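Local coordinates for endonuclease 2 (Arabidopsis thaliana, PDB 4CXP), which cleaves RNA and single-stranded DNA, and less efficiently double-stranded DNA, to 5'-phosphorylated products with the help of three bound divalent metal ions, at residues D45-R50 and L115-H120; L28-A33 and S38-W43; N140-H145 and W220-V225. All blocks are in the same frame, centred on the assembly; numbering follows the deposited sequence.

How the contacts relate
Contacts 1 and 2 adjoin, their centres about 11 Å apart, whereas contact 3 lies on a distant part of the same S1/P1 nuclease fold, its centre about 26 Å from that of contact 1 and about 33 Å from that of contact 2. Contact 1 carries one zinc ion with its bound sulfate, and contact 2 touches it: the carbonyl O of Cys-41 is 2.8 Å from ND1 of the zinc ligand His-120, and Trp-43 packs on Leu-116 and Phe-117. A second sulfate joins both, held by Arg-50 and by Trp-43. Contact 3 touches no metal, the side chain of Tyr-222 lying about 12 Å from a zinc ion.

Contact 1 (D45-R50 and L115-H120); sequences DRVKFR and LLFVSH. With ZN (zinc ion), chain E; SO4 (sulfate ion), chain I; SO4 (sulfate ion), chain K.
Asp-45 and His-120 meet through a zinc ion, part of the metal cluster of the S1/P1 nuclease active site. OD1 of Asp-45 binds the metal at 2.4 Å and NE2 of His-120 at 2.2 Å; the two ligand atoms lie close together because they share the ion, not because they are hydrogen-bonded. The carboxylate and imidazole planes stand 73° apart, and the side chains cross almost perpendicularly. His-58 and Asp-124 complete the protein ligands, while O2 and O4 of a sulfate, probably from the crystallisation liquor, fill out the sphere where a substrate phosphate could bind.

Lys-48 also reaches this sulfate. Its chain, extended beyond CG, carries NZ to 2.8 Å from sulfate O2, and the same ammonium forms a salt bridge with OD1 of Asp-45. As in related nucleases, Asp-45 and Lys-48 are probably both important for catalysis.

In the next shell, CG of His-120 is anti to its backbone N (chi1 -175°), which sends the ring off helix 111-124 toward the metal. The carbonyl of Cys-41 accepts a hydrogen bond from ND1 and so helps fix the ring's rotation, while His-6 stacks on the imidazole. One helical turn earlier, CG2 of Val-47 approaches the CE1 and CZ end of the Phe-117 ring obliquely, at 4.2 Å from CE1, an apolar contact some way from the metal.

Farther out, Arg-50 grips a second sulfate with two bonds, NH1 to O2 and NH2 to O1. Arg-50 NH2 also donates to the carbonyl O of Arg-46, 2.9 Å away and in the guanidinium plane, in a nearly straight bond of 172°.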
loop_
_atom_site.group_PDB
_atom_site.type_symbol
_atom_site.label_atom_id
_atom_site.label_comp_id
_atom_site.label_asym_id
_atom_site.label_seq_id
_atom_site.Cartn_x
_atom_site.Cartn_y
_atom_site.Cartn_z
ATOM N N ASP A 45 3.051 3.540 10.681
ATOM C CA ASP A 45 1.878 3.262 11.510
ATOM C C ASP A 45 2.153 3.512 12.998
ATOM O O ASP A 45 1.232 3.877 13.720
ATOM C CB ASP A 45 1.381 1.829 11.323
ATOM C CG ASP A 45 0.475 1.640 10.151
ATOM O OD1 ASP A 45 0.063 2.592 9.482
ATOM O OD2 ASP A 45 0.181 0.456 9.903
ATOM N N ARG A 46 3.405 3.363 13.415
ATOM C CA ARG A 46 3.797 3.516 14.815
ATOM C C ARG A 46 4.060 4.957 15.230
ATOM O O ARG A 46 4.398 5.195 16.369
ATOM C CB ARG A 46 5.027 2.662 15.113
ATOM C CG ARG A 46 4.742 1.178 15.050
ATOM C CD ARG A 46 5.875 0.384 15.675
ATOM N NE ARG A 46 7.114 0.508 14.915
ATOM C CZ ARG A 46 8.157 1.260 15.264
ATOM N NH1 ARG A 46 8.145 1.980 16.393
ATOM N NH2 ARG A 46 9.220 1.271 14.480
ATOM N N VAL A 47 3.876 5.912 14.315
ATOM C CA VAL A 47 3.963 7.344 14.657
ATOM C C VAL A 47 2.652 8.088 14.390
ATOM O O VAL A 47 2.609 9.312 14.390
ATOM C CB VAL A 47 5.160 8.054 13.993
ATOM C CG1 VAL A 47 6.461 7.434 14.487
ATOM C CG2 VAL A 47 5.076 8.049 12.481
ATOM N N LYS A 48 1.564 7.356 14.207
ATOM C CA LYS A 48 0.246 7.966 14.000
ATOM C C LYS A 48 -0.183 8.894 15.121
ATOM O O LYS A 48 -0.958 9.818 14.871
ATOM C CB LYS A 48 -0.840 6.895 13.783
ATOM C CG LYS A 48 -0.852 6.317 12.388
ATOM C CD LYS A 48 -1.877 5.201 12.283
ATOM C CE LYS A 48 -1.942 4.633 10.875
ATOM N NZ LYS A 48 -2.822 3.436 10.832
ATOM N N PHE A 49 0.251 8.620 16.344
ATOM C CA PHE A 49 -0.110 9.460 17.496
ATOM C C PHE A 49 1.005 10.376 17.939
ATOM O O PHE A 49 0.742 11.507 18.302
ATOM C CB PHE A 49 -0.642 8.590 18.634
ATOM C CG PHE A 49 -1.968 8.000 18.301
ATOM C CD1 PHE A 49 -3.113 8.761 18.431
ATOM C CD2 PHE A 49 -2.062 6.742 17.759
ATOM C CE1 PHE A 49 -4.344 8.249 18.094
ATOM C CE2 PHE A 49 -3.296 6.213 17.401
ATOM C CZ PHE A 49 -4.433 6.973 17.564
ATOM N N ARG A 50 2.236 9.915 17.894
ATOM C CA ARG A 50 3.364 10.805 18.192
ATOM C C ARG A 50 3.430 11.950 17.184
ATOM O O ARG A 50 3.731 13.082 17.551
ATOM C CB ARG A 50 4.655 10.036 18.194
ATOM C CG ARG A 50 4.852 9.247 19.477
ATOM C CD ARG A 50 6.142 8.471 19.453
ATOM N NE ARG A 50 6.097 7.332 18.554
ATOM C CZ ARG A 50 7.147 6.568 18.273
ATOM N NH1 ARG A 50 8.335 6.826 18.798
ATOM N NH2 ARG A 50 7.016 5.536 17.458
ATOM N N LEU A 115 12.115 8.341 3.632
ATOM C CA LEU A 115 12.181 7.011 3.024
ATOM C C LEU A 115 11.132 6.085 3.632
ATOM O O LEU A 115 10.444 5.353 2.914
ATOM C CB LEU A 115 13.592 6.430 3.197
ATOM C CG LEU A 115 13.745 4.993 2.708
ATOM C CD1 LEU A 115 13.454 4.843 1.207
ATOM C CD2 LEU A 115 15.134 4.484 3.063
ATOM N N LEU A 116 11.026 6.088 4.954
ATOM C CA LEU A 116 10.099 5.195 5.626
ATOM C C LEU A 116 8.651 5.572 5.351
ATOM O O LEU A 116 7.794 4.696 5.210
ATOM C CB LEU A 116 10.400 5.146 7.128
ATOM C CG LEU A 116 11.802 4.649 7.499
ATOM C CD1 LEU A 116 11.937 4.595 9.003
ATOM C CD2 LEU A 116 12.119 3.286 6.880
ATOM N N PHE A 117 8.375 6.864 5.271
ATOM C CA PHE A 117 7.042 7.321 4.913
ATOM C C PHE A 117 6.705 6.957 3.464
ATOM O O PHE A 117 5.640 6.424 3.202
ATOM C CB PHE A 117 6.910 8.839 5.100
ATOM C CG PHE A 117 6.632 9.297 6.512
ATOM C CD1 PHE A 117 5.577 8.773 7.247
ATOM C CD2 PHE A 117 7.391 10.320 7.083
ATOM C CE1 PHE A 117 5.278 9.252 8.506
ATOM C CE2 PHE A 117 7.097 10.800 8.344
ATOM C CZ PHE A 117 6.044 10.273 9.058
ATOM N N VAL A 118 7.592 7.235 2.513
ATOM C CA VAL A 118 7.215 6.954 1.159
ATOM C C VAL A 118 7.048 5.432 0.946
ATOM O O VAL A 118 6.165 5.016 0.195
ATOM C CB VAL A 118 8.164 7.666 0.187
ATOM C CG1 VAL A 118 9.427 6.867 -0.028
ATOM C CG2 VAL A 118 7.450 7.954 -1.106
ATOM N N SER A 119 7.854 4.620 1.621
ATOM C CA SER A 119 7.757 3.183 1.484
ATOM C C SER A 119 6.414 2.683 2.006
ATOM O O SER A 119 5.737 1.889 1.360
ATOM C CB SER A 119 8.923 2.516 2.207
ATOM O OG SER A 119 10.154 2.870 1.577
ATOM N N HIS A 120 6.026 3.144 3.178
ATOM C CA HIS A 120 4.751 2.750 3.755
ATOM C C HIS A 120 3.577 3.287 2.932
ATOM O O HIS A 120 2.628 2.556 2.655
ATOM C CB HIS A 120 4.649 3.277 5.194
ATOM C CG HIS A 120 3.419 2.830 5.901
ATOM N ND1 HIS A 120 3.366 1.667 6.628
ATOM C CD2 HIS A 120 2.196 3.397 6.010
ATOM C CE1 HIS A 120 2.153 1.530 7.138
ATOM N NE2 HIS A 120 1.425 2.574 6.790
HETATM ZN ZN ZN E . -0.691 2.920 7.234
HETATM S S SO4 I . -2.549 0.937 8.013
HETATM O O1 SO4 I . -2.292 0.332 9.377
HETATM O O2 SO4 I . -2.817 2.485 8.151
HETATM O O3 SO4 I . -3.610 0.057 7.368
HETATM O O4 SO4 I . -1.274 0.843 7.237
HETATM S S SO4 K . 10.770 4.939 16.745
HETATM O O1 SO4 K . 9.424 4.437 16.447
HETATM O O2 SO4 K . 10.721 5.673 18.030
HETATM O O3 SO4 K . 11.241 5.843 15.683
HETATM O O4 SO4 K . 11.707 3.803 16.867
#

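Contact 2 (L28-A33 and S38-W43); sequences LLPESA and SSLCLW. With NAG (2-acetamido-2-deoxy-beta-D-glucopyranose), chain C; SO4 (sulfate ion), chain K.
The CD1 methyl of Leu-40 reaches the CG and CD edge of the Pro-30 ring, 3.6 Å from CD. That methyl is the centre of the contact: CB of Ala-33 reaches it from 3.9 Å and CD2 of Leu-29 from 4.3 Å, so three residues of 28-33 converge on one leucine branch. CG of Leu-40 lies anti to its carbonyl carbon (chi1 -76°), a setting that carries CD1 across to 28-33, while the other branch, CD2, lies near the acetyl methyl C8 of an N-acetylglucosamine. The same sugar lays its O7 beside CG of Pro-30, 3.5 Å away.

At the exposed margin, CB of Ala-33 packs against OG of Ser-39. The contact is van der Waals, methyl against oxygen; the hydroxyl's own hydrogen bond goes to the carbonyl O of Asp-36.

After the type I turn from Leu-40 to Trp-43, the indole stands apart from 28-33. CG of Trp-43 is anti to its backbone N (chi1 173°), and NE1 donates at the ring edge to sulfate O3, at 3.0 Å and 155°. Replacing this tryptophan by an alanine would probably leave the sulfate without its indole donor and open a gap beside Phe-117, whose ring meets the indole edge-to-face.

Behind the turn, Cys-41 is tied by a disulfide to Cys-10 of helix 3-15. The whole is a loop that folds back on itself after helix 19-28, packs through Leu-40 on helix 111-124, and leads into the substrate-binding segment that starts at Asp-45 in this S1/P1 nuclease.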
loop_
_atom_site.group_PDB
_atom_site.type_symbol
_atom_site.label_atom_id
_atom_site.label_comp_id
_atom_site.label_asym_id
_atom_site.label_seq_id
_atom_site.Cartn_x
_atom_site.Cartn_y
_atom_site.Cartn_z
ATOM N N LEU A 28 20.472 5.388 4.180
ATOM C CA LEU A 28 19.399 6.042 4.922
ATOM C C LEU A 28 18.796 5.181 6.026
ATOM O O LEU A 28 18.228 5.708 6.982
ATOM C CB LEU A 28 18.311 6.521 3.966
ATOM C CG LEU A 28 18.674 7.765 3.165
ATOM C CD1 LEU A 28 17.686 7.984 2.031
ATOM C CD2 LEU A 28 18.728 8.979 4.078
ATOM N N LEU A 29 18.883 3.864 5.915
ATOM C CA LEU A 29 18.325 3.018 6.951
ATOM C C LEU A 29 19.178 3.074 8.219
ATOM O O LEU A 29 20.394 3.112 8.146
ATOM C CB LEU A 29 18.236 1.570 6.496
ATOM C CG LEU A 29 17.180 1.216 5.455
ATOM C CD1 LEU A 29 17.385 -0.200 4.929
ATOM C CD2 LEU A 29 15.787 1.360 6.037
ATOM N N PRO A 30 18.539 3.021 9.390
ATOM C CA PRO A 30 19.351 2.932 10.608
ATOM C C PRO A 30 20.014 1.583 10.741
ATOM O O PRO A 30 19.544 0.600 10.182
ATOM C CB PRO A 30 18.346 3.123 11.724
ATOM C CG PRO A 30 17.080 2.631 11.161
ATOM C CD PRO A 30 17.102 2.948 9.679
ATOM N N GLU A 31 21.095 1.551 11.510
ATOM C CA GLU A 31 21.874 0.328 11.716
ATOM C C GLU A 31 20.993 -0.818 12.190
ATOM O O GLU A 31 21.176 -1.955 11.756
ATOM C CB GLU A 31 23.001 0.568 12.730
ATOM N N SER A 32 20.013 -0.507 13.040
ATOM C CA SER A 32 19.135 -1.520 13.631
ATOM C C SER A 32 18.323 -2.303 12.591
ATOM O O SER A 32 17.879 -3.418 12.867
ATOM C CB SER A 32 18.180 -0.865 14.642
ATOM O OG SER A 32 17.418 0.156 14.033
ATOM N N ALA A 33 18.121 -1.720 11.412
ATOM C CA ALA A 33 17.401 -2.397 10.336
ATOM C C ALA A 33 18.196 -3.505 9.656
ATOM O O ALA A 33 17.622 -4.280 8.887
ATOM C CB ALA A 33 16.966 -1.390 9.291
ATOM N N SER A 38 12.240 -3.730 4.629
ATOM C CA SER A 38 11.019 -4.336 5.119
ATOM C C SER A 38 10.934 -4.418 6.627
ATOM O O SER A 38 9.849 -4.481 7.154
ATOM C CB SER A 38 10.791 -5.701 4.473
ATOM O OG SER A 38 11.586 -6.708 5.040
ATOM N N SER A 39 12.046 -4.320 7.331
ATOM C CA SER A 39 12.006 -4.340 8.789
ATOM C C SER A 39 11.397 -3.068 9.374
ATOM O O SER A 39 11.026 -3.063 10.524
ATOM C CB SER A 39 13.379 -4.567 9.367
ATOM O OG SER A 39 14.178 -3.430 9.225
ATOM N N LEU A 40 11.270 -2.011 8.569
ATOM C CA LEU A 40 10.741 -0.726 9.025
ATOM C C LEU A 40 9.549 -0.231 8.197
ATOM O O LEU A 40 9.144 0.912 8.296
ATOM C CB LEU A 40 11.837 0.322 9.005
ATOM C CG LEU A 40 12.829 0.192 10.154
ATOM C CD1 LEU A 40 14.022 1.094 9.896
ATOM C CD2 LEU A 40 12.184 0.548 11.494
ATOM N N CYS A 41 8.959 -1.117 7.418
ATOM C CA CYS A 41 7.867 -0.625 6.555
ATOM C C CYS A 41 6.528 -0.472 7.278
ATOM O O CYS A 41 5.583 -0.016 6.652
ATOM C CB CYS A 41 7.751 -1.408 5.231
ATOM S SG CYS A 41 9.037 -0.858 4.079
ATOM N N LEU A 42 6.483 -0.734 8.584
ATOM C CA LEU A 42 5.345 -0.376 9.448
ATOM C C LEU A 42 5.652 0.796 10.388
ATOM O O LEU A 42 4.779 1.221 11.143
ATOM C CB LEU A 42 4.837 -1.585 10.257
ATOM C CG LEU A 42 3.323 -1.793 10.334
ATOM C CD1 LEU A 42 2.659 -1.991 8.999
ATOM C CD2 LEU A 42 3.038 -2.976 11.242
ATOM N N TRP A 43 6.854 1.357 10.307
ATOM C CA TRP A 43 7.219 2.468 11.175
ATOM C C TRP A 43 6.200 3.594 11.095
ATOM O O TRP A 43 5.809 4.146 12.116
ATOM C CB TRP A 43 8.618 2.990 10.823
ATOM C CG TRP A 43 8.991 4.235 11.546
ATOM C CD1 TRP A 43 9.559 4.333 12.780
ATOM C CD2 TRP A 43 8.821 5.578 11.074
ATOM N NE1 TRP A 43 9.739 5.646 13.116
ATOM C CE2 TRP A 43 9.302 6.435 12.086
ATOM C CE3 TRP A 43 8.322 6.138 9.897
ATOM C CZ2 TRP A 43 9.284 7.809 11.964
ATOM C CZ3 TRP A 43 8.279 7.511 9.785
ATOM C CH2 TRP A 43 8.773 8.332 10.808
HETATM C C1 NAG C . 14.959 7.447 15.792
HETATM C C2 NAG C . 14.897 5.944 15.997
HETATM C C3 NAG C . 14.420 5.624 17.410
HETATM C C4 NAG C . 15.267 6.355 18.444
HETATM C C5 NAG C . 15.378 7.845 18.115
HETATM C C6 NAG C . 16.347 8.619 19.016
HETATM C C7 NAG C . 14.454 4.701 13.960
HETATM C C8 NAG C . 13.417 4.159 13.016
HETATM N N2 NAG C . 14.005 5.356 15.015
HETATM O O3 NAG C . 14.479 4.228 17.604
HETATM O O4 NAG C . 14.625 6.197 19.692
HETATM O O5 NAG C . 15.795 8.018 16.775
HETATM O O6 NAG C . 16.211 9.996 18.719
HETATM O O7 NAG C . 15.658 4.532 13.734
HETATM S S SO4 K . 10.770 4.939 16.745
HETATM O O1 SO4 K . 9.424 4.437 16.447
HETATM O O2 SO4 K . 10.721 5.673 18.030
HETATM O O3 SO4 K . 11.241 5.843 15.683
HETATM O O4 SO4 K . 11.707 3.803 16.867
#

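Contact 3 (N140-H145 and W220-V225); sequences NTIEVH and WAYKGV
Ile-142 makes the closest approach to the turn 222-225, its CD1 methyl meeting the edge of the Tyr-222 ring, 3.7 Å from CE1 and almost as close to CD1. The two side chains cross at about a right angle, and the methyl, near the ring plane, meets the edge and not the face. The branches of the isoleucine divide the work: CG2, anti to the backbone N, turns instead to CG1 of Val-225 at 4.1 Å. The same valine methyl also receives CG1 of Val-144, 3.9 Å away. Val-225 CG1 owes this central place to its own anti setting relative to the backbone N (chi1 -179°), which turns it toward both Ile-142 and Val-144.

The tight part of the contact is thus a small apolar cluster with no hydrogen bond between the segments, and Val-144 is its buried member. On the solvent side the turn is looser: Lys-223 and Gly-224 are exposed at the middle of a type II turn, closed by the bond from Val-225 N to Tyr-222 O at 3.0 Å. Gly-224 adopts a positive phi of 82°, as is usual at the third position of such a turn. Glu-143, its side chain on the other side of the strand from the turn, is exposed too.

Tyr-222 is fixed at its far end, where OH bonds to Asp-136 and to the backbone N of Tyr-133. Strand 143-146 runs between strands 149-152 and 230-231; Val-144 also touches Ile-156 of helix 153-169, while Val-225, in the turn that follows helix 206-221, packs on Tyr-235 of helix 233-262.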
loop_
_atom_site.group_PDB
_atom_site.type_symbol
_atom_site.label_atom_id
_atom_site.label_comp_id
_atom_site.label_asym_id
_atom_site.label_seq_id
_atom_site.Cartn_x
_atom_site.Cartn_y
_atom_site.Cartn_z
ATOM N N ASN A 140 -14.163 0.452 7.632
ATOM C CA ASN A 140 -13.993 0.174 9.047
ATOM C C ASN A 140 -15.308 -0.007 9.790
ATOM O O ASN A 140 -15.334 -0.734 10.775
ATOM C CB ASN A 140 -13.161 1.243 9.730
ATOM C CG ASN A 140 -11.694 1.016 9.568
ATOM O OD1 ASN A 140 -11.123 0.142 10.226
ATOM N ND2 ASN A 140 -11.060 1.787 8.694
ATOM N N THR A 141 -16.391 0.610 9.316
ATOM C CA THR A 141 -17.671 0.499 10.007
ATOM C C THR A 141 -18.534 -0.637 9.471
ATOM O O THR A 141 -19.659 -0.803 9.933
ATOM C CB THR A 141 -18.468 1.815 9.933
ATOM O OG1 THR A 141 -18.875 2.032 8.587
ATOM C CG2 THR A 141 -17.658 2.995 10.435
ATOM N N ILE A 142 -18.030 -1.407 8.500
ATOM C CA ILE A 142 -18.774 -2.531 7.941
ATOM C C ILE A 142 -18.352 -3.779 8.709
ATOM O O ILE A 142 -17.251 -4.311 8.527
ATOM C CB ILE A 142 -18.529 -2.685 6.437
ATOM C CG1 ILE A 142 -18.899 -1.401 5.702
ATOM C CG2 ILE A 142 -19.277 -3.904 5.906
ATOM C CD1 ILE A 142 -18.572 -1.435 4.232
ATOM N N GLU A 143 -19.213 -4.208 9.618
ATOM C CA GLU A 143 -18.913 -5.304 10.538
ATOM C C GLU A 143 -19.500 -6.595 9.983
ATOM O O GLU A 143 -20.711 -6.690 9.742
ATOM C CB GLU A 143 -19.488 -4.994 11.926
ATOM C CG GLU A 143 -18.729 -3.890 12.662
ATOM C CD GLU A 143 -17.318 -4.294 13.132
ATOM O OE1 GLU A 143 -16.889 -5.461 12.977
ATOM O OE2 GLU A 143 -16.625 -3.422 13.691
ATOM N N VAL A 144 -18.617 -7.567 9.755
ATOM C CA VAL A 144 -18.946 -8.848 9.143
ATOM C C VAL A 144 -18.264 -9.940 9.961
ATOM O O VAL A 144 -17.785 -9.692 11.073
ATOM C CB VAL A 144 -18.541 -8.870 7.642
ATOM C CG1 VAL A 144 -19.358 -7.850 6.874
ATOM C CG2 VAL A 144 -17.055 -8.608 7.442
ATOM N N HIS A 145 -18.239 -11.153 9.431
ATOM C CA HIS A 145 -17.407 -12.215 9.971
ATOM C C HIS A 145 -16.426 -12.630 8.892
ATOM O O HIS A 145 -16.782 -12.710 7.712
ATOM C CB HIS A 145 -18.236 -13.431 10.409
ATOM C CG HIS A 145 -18.854 -13.300 11.785
ATOM N ND1 HIS A 145 -19.893 -12.443 12.060
ATOM C CD2 HIS A 145 -18.556 -13.902 12.965
ATOM C CE1 HIS A 145 -20.232 -12.534 13.336
ATOM N NE2 HIS A 145 -19.429 -13.413 13.911
ATOM N N TRP A 220 -14.509 -5.044 -6.109
ATOM C CA TRP A 220 -14.001 -6.195 -5.396
ATOM C C TRP A 220 -14.210 -6.131 -3.891
ATOM O O TRP A 220 -14.594 -7.133 -3.272
ATOM C CB TRP A 220 -12.512 -6.399 -5.682
ATOM C CG TRP A 220 -12.180 -6.812 -7.067
ATOM C CD1 TRP A 220 -11.487 -6.107 -8.008
ATOM C CD2 TRP A 220 -12.441 -8.091 -7.650
ATOM N NE1 TRP A 220 -11.318 -6.858 -9.140
ATOM C CE2 TRP A 220 -11.899 -8.084 -8.950
ATOM C CE3 TRP A 220 -13.070 -9.249 -7.184
ATOM C CZ2 TRP A 220 -11.989 -9.183 -9.803
ATOM C CZ3 TRP A 220 -13.149 -10.353 -8.039
ATOM C CH2 TRP A 220 -12.609 -10.313 -9.322
ATOM N N ALA A 221 -13.908 -5.016 -3.250
ATOM C CA ALA A 221 -13.928 -4.997 -1.787
ATOM C C ALA A 221 -15.342 -4.887 -1.241
ATOM O O ALA A 221 -15.807 -5.741 -0.494
ATOM C CB ALA A 221 -13.018 -3.899 -1.236
ATOM N N TYR A 222 -16.019 -3.799 -1.592
ATOM C CA TYR A 222 -17.375 -3.572 -1.144
ATOM C C TYR A 222 -18.380 -4.489 -1.834
ATOM O O TYR A 222 -19.457 -4.756 -1.292
ATOM C CB TYR A 222 -17.787 -2.143 -1.449
ATOM C CG TYR A 222 -17.137 -1.031 -0.650
ATOM C CD1 TYR A 222 -17.116 -1.042 0.731
ATOM C CD2 TYR A 222 -16.643 0.091 -1.292
ATOM C CE1 TYR A 222 -16.603 0.017 1.450
ATOM C CE2 TYR A 222 -16.129 1.158 -0.586
ATOM C CZ TYR A 222 -16.107 1.117 0.791
ATOM O OH TYR A 222 -15.629 2.217 1.475
ATOM N N LYS A 223 -18.078 -4.936 -3.042
ATOM C CA LYS A 223 -19.010 -5.660 -3.886
ATOM C C LYS A 223 -19.507 -6.907 -3.201
ATOM O O LYS A 223 -18.716 -7.754 -2.812
ATOM C CB LYS A 223 -18.327 -6.045 -5.191
ATOM C CG LYS A 223 -19.175 -6.860 -6.145
ATOM C CD LYS A 223 -20.447 -6.176 -6.556
ATOM C CE LYS A 223 -20.170 -4.990 -7.442
ATOM N NZ LYS A 223 -21.418 -4.519 -8.108
ATOM N N GLY A 224 -20.824 -7.032 -3.084
ATOM C CA GLY A 224 -21.444 -8.214 -2.508
ATOM C C GLY A 224 -21.500 -8.235 -0.999
ATOM O O GLY A 224 -22.096 -9.142 -0.455
ATOM N N VAL A 225 -20.926 -7.241 -0.318
ATOM C CA VAL A 225 -20.782 -7.304 1.132
ATOM C C VAL A 225 -21.841 -6.444 1.801
ATOM O O VAL A 225 -22.006 -5.280 1.459
ATOM C CB VAL A 225 -19.380 -6.845 1.575
ATOM C CG1 VAL A 225 -19.262 -6.935 3.079
ATOM C CG2 VAL A 225 -18.296 -7.665 0.898
#